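Cel44C (Paenibacillus polymyxa, PDB 2YIH) hydrolyses the beta-1,4-glucan backbone of xyloglucan and probably related glucans through this family 44 glycoside hydrolase part of a longer multidomain enzyme. Local coordinates at residues H68-Y73 against G122-S127. The protein carries 8 engineered substitutions. Residues are numbered along the deposited sequence; the frame is centred on the assembly and turned at random. Where two conformers were deposited one is given.
Sequences HSSDNY and GSVQES. Engineered in segment 68-73: His68 (natural residue Gln).
Ser69 lays its hydroxyl against the Gly122 backbone, Ser69 OG 3.6 Å from Gly122 CA. With its hydroxyl anti to the backbone N (chi1 176°), Ser69 OG donates to Asp71 OD2 at 2.8 Å, on the anti side and somewhat tilted out of the carboxylate plane. Asp71 OD1 accepts the Tyr73 N-H, an Asx turn, and also forms a salt bridge with Arg49. Replacing Ser69 by alanine is likely to cost Asp71 OD2 this donor and leave a small gap beside Gly122 CA. Ser69 and Ser123 form the non-hydrogen-bonded antiparallel pair, their side chains on one face. Together, 69-71 and 122-123 make the centre and one outer strand of a small three-stranded antiparallel sheet, completed by 60-61, outside the TIM barrel's strands. Ser70 and Gly122 are the hydrogen-bonded pair: Ser70 N reaches Gly122 O almost straight (173°), while Gly122 N returns a bond to Ser70 O at 2.8 Å. Ser70 OG, held by Asn61, lies 3.9 Å from Val124 CG2. Val124 CG2 lies 3.4 Å from His68 O, which accepts the Val124 N-H and a bond from Asn61 ND2. The engineered His68 brings its CB to 3.6 Å from Val124 O, and its side chain rests on Pro196 and Arg197.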
ATOM      1  N   HIS A  68      15.384  17.340 -10.819  1.00  9.20           N
ATOM      2  CA  HIS A  68      16.018  17.340  -9.503  1.00  9.16           C
ATOM      3  C   HIS A  68      15.753  18.661  -8.788  1.00  8.63           C
ATOM      4  O   HIS A  68      16.639  19.289  -8.217  1.00  9.06           O
ATOM      5  CB  HIS A  68      17.528  17.034  -9.632  1.00  9.67           C
ATOM      6  CG  HIS A  68      17.805  15.802 -10.421  1.00 10.79           C
ATOM      7  ND1 HIS A  68      17.756  14.534  -9.869  1.00 10.72           N
ATOM      8  CD2 HIS A  68      18.067  15.628 -11.736  1.00 11.62           C
ATOM      9  CE1 HIS A  68      17.968  13.640 -10.815  1.00 11.34           C
ATOM     10  NE2 HIS A  68      18.165  14.277 -11.957  1.00 12.06           N
ATOM     11  N   SER A  69      14.487  19.063  -8.800  1.00  8.25           N
ATOM     12  CA  SER A  69      14.093  20.390  -8.352  1.00  8.47           C
ATOM     13  C   SER A  69      13.801  20.373  -6.851  1.00  8.68           C
ATOM     14  O   SER A  69      13.009  19.565  -6.383  1.00  9.09           O
ATOM     15  CB  SER A  69      12.823  20.815  -9.114  1.00  8.62           C
ATOM     16  OG  SER A  69      12.336  22.062  -8.642  1.00  9.15           O
ATOM     17  N   SER A  70      14.385  21.305  -6.113  1.00  9.03           N
ATOM     18  CA  SER A  70      13.997  21.564  -4.729  1.00  9.31           C
ATOM     19  C   SER A  70      12.950  22.656  -4.699  1.00  9.78           C
ATOM     20  O   SER A  70      13.162  23.745  -5.255  1.00  9.49           O
ATOM     21  CB  SER A  70      15.207  22.026  -3.903  1.00 10.43           C
ATOM     22  OG  SER A  70      16.115  20.954  -3.751  1.00 11.22           O
ATOM     23  N   ASP A  71      11.823  22.396  -4.046  1.00  9.44           N
ATOM     24  CA  ASP A  71      10.745  23.367  -4.080  1.00  9.34           C
ATOM     25  C   ASP A  71       9.662  23.018  -3.061  1.00  9.24           C
ATOM     26  O   ASP A  71       9.834  22.086  -2.241  1.00  8.60           O
ATOM     27  CB  ASP A  71      10.180  23.447  -5.514  1.00  9.43           C
ATOM     28  CG  ASP A  71       9.669  22.105  -6.007  1.00 10.26           C
ATOM     29  OD1 ASP A  71       8.954  21.436  -5.231  1.00  9.67           O
ATOM     30  OD2 ASP A  71      10.055  21.693  -7.130  1.00 10.35           O
ATOM     31  N   ASN A  72       8.609  23.819  -3.050  1.00  9.13           N
ATOM     32  CA  ASN A  72       7.513  23.690  -2.087  1.00 10.18           C
ATOM     33  C   ASN A  72       6.377  22.762  -2.545  1.00  9.85           C
ATOM     34  O   ASN A  72       5.251  22.878  -2.054  1.00 10.14           O
ATOM     35  CB  ASN A  72       6.944  25.083  -1.766  1.00 11.39           C
ATOM     36  CG  ASN A  72       6.313  25.766  -2.984  1.00 13.13           C
ATOM     37  OD1 ASN A  72       6.459  25.337  -4.104  1.00 13.55           O
ATOM     38  ND2 ASN A  72       5.675  26.900  -2.741  1.00 15.39           N
ATOM     39  N   TYR A  73       6.663  21.842  -3.462  1.00  9.84           N
ATOM     40  CA  TYR A  73       5.606  20.972  -4.003  1.00  9.98           C
ATOM     41  C   TYR A  73       4.762  20.337  -2.888  1.00 10.10           C
ATOM     42  O   TYR A  73       3.540  20.237  -3.003  1.00 10.74           O
ATOM     43  CB  TYR A  73       6.206  19.854  -4.847  1.00  9.76           C
ATOM     44  CG  TYR A  73       5.179  18.802  -5.249  1.00 10.30           C
ATOM     45  CD1 TYR A  73       4.202  19.088  -6.196  1.00 10.57           C
ATOM     46  CD2 TYR A  73       5.138  17.560  -4.621  1.00 10.28           C
ATOM     47  CE1 TYR A  73       3.247  18.154  -6.532  1.00 11.90           C
ATOM     48  CE2 TYR A  73       4.215  16.615  -4.990  1.00 11.57           C
ATOM     49  CZ  TYR A  73       3.260  16.921  -5.918  1.00 12.19           C
ATOM     50  OH  TYR A  73       2.338  15.971  -6.271  1.00 12.71           O
ATOM     51  N   GLY A 122      14.862  25.351  -6.800  1.00 11.24           N
ATOM     52  CA  GLY A 122      14.763  24.638  -8.083  1.00 10.32           C
ATOM     53  C   GLY A 122      15.867  23.629  -8.395  1.00 10.14           C
ATOM     54  O   GLY A 122      16.429  23.000  -7.486  1.00  9.94           O
ATOM     55  N   SER A 123      16.154  23.446  -9.681  1.00  9.81           N
ATOM     56  CA  SER A 123      16.979  22.335 -10.128  0.50 10.08           C
ATOM     57  C   SER A 123      18.348  22.321  -9.462  1.00 10.04           C
ATOM     58  O   SER A 123      18.944  23.380  -9.222  1.00 10.64           O
ATOM     59  CB  SER A 123      17.152  22.343 -11.641  0.50 10.46           C
ATOM     60  OG  SER A 123      17.953  21.249 -12.032  0.50 10.28           O
ATOM     61  N   VAL A 124      18.800  21.113  -9.118  1.00  9.75           N
ATOM     62  CA  VAL A 124      20.103  20.896  -8.535  1.00  9.95           C
ATOM     63  C   VAL A 124      20.932  20.129  -9.585  1.00  9.98           C
ATOM     64  O   VAL A 124      20.548  19.033 -10.029  1.00 10.54           O
ATOM     65  CB  VAL A 124      19.990  19.996  -7.293  1.00  9.62           C
ATOM     66  CG1 VAL A 124      21.389  19.703  -6.750  1.00  9.63           C
ATOM     67  CG2 VAL A 124      19.094  20.659  -6.249  1.00  9.45           C
ATOM     68  N   GLN A 125      21.988  20.780 -10.070  1.00 10.12           N
ATOM     69  CA  GLN A 125      22.847  20.182 -11.111  1.00 11.05           C
ATOM     70  C   GLN A 125      23.802  19.118 -10.563  1.00 10.91           C
ATOM     71  O   GLN A 125      23.989  19.035  -9.345  1.00 10.36           O
ATOM     72  CB  GLN A 125      23.626  21.290 -11.796  1.00 11.83           C
ATOM     73  CG  GLN A 125      22.721  22.270 -12.532  1.00 13.44           C
ATOM     74  CD  GLN A 125      23.534  23.406 -13.162  1.00 14.95           C
ATOM     75  OE1 GLN A 125      24.530  23.155 -13.831  1.00 16.06           O
ATOM     76  NE2 GLN A 125      23.140  24.635 -12.908  1.00 16.41           N
ATOM     77  N   GLU A 126      24.371  18.288 -11.456  1.00 10.53           N
ATOM     78  CA  GLU A 126      25.199  17.168 -11.046  1.00 11.41           C
ATOM     79  C   GLU A 126      26.322  17.553 -10.079  1.00 10.84           C
ATOM     80  O   GLU A 126      26.529  16.896  -9.062  1.00 10.75           O
ATOM     81  CB  GLU A 126      25.783  16.413 -12.242  1.00 12.54           C
ATOM     82  CG  GLU A 126      26.275  15.080 -11.765  1.00 14.70           C
ATOM     83  CD  GLU A 126      26.804  14.169 -12.851  1.00 17.39           C
ATOM     84  OE1 GLU A 126      26.465  14.382 -14.044  1.00 15.65           O
ATOM     85  OE2 GLU A 126      27.520  13.224 -12.424  1.00 17.32           O
ATOM     86  N   SER A 127      27.016  18.646 -10.372  1.00 10.51           N
ATOM     87  CA  SER A 127      28.119  19.043  -9.493  1.00 10.66           C
ATOM     88  C   SER A 127      27.649  19.698  -8.196  1.00 10.73           C
ATOM     89  O   SER A 127      28.463  19.983  -7.308  1.00 11.67           O
ATOM     90  CB  SER A 127      29.121  19.920 -10.250  1.00  9.65           C
ATOM     91  OG  SER A 127      28.543  21.177 -10.567  1.00 10.59           O
TER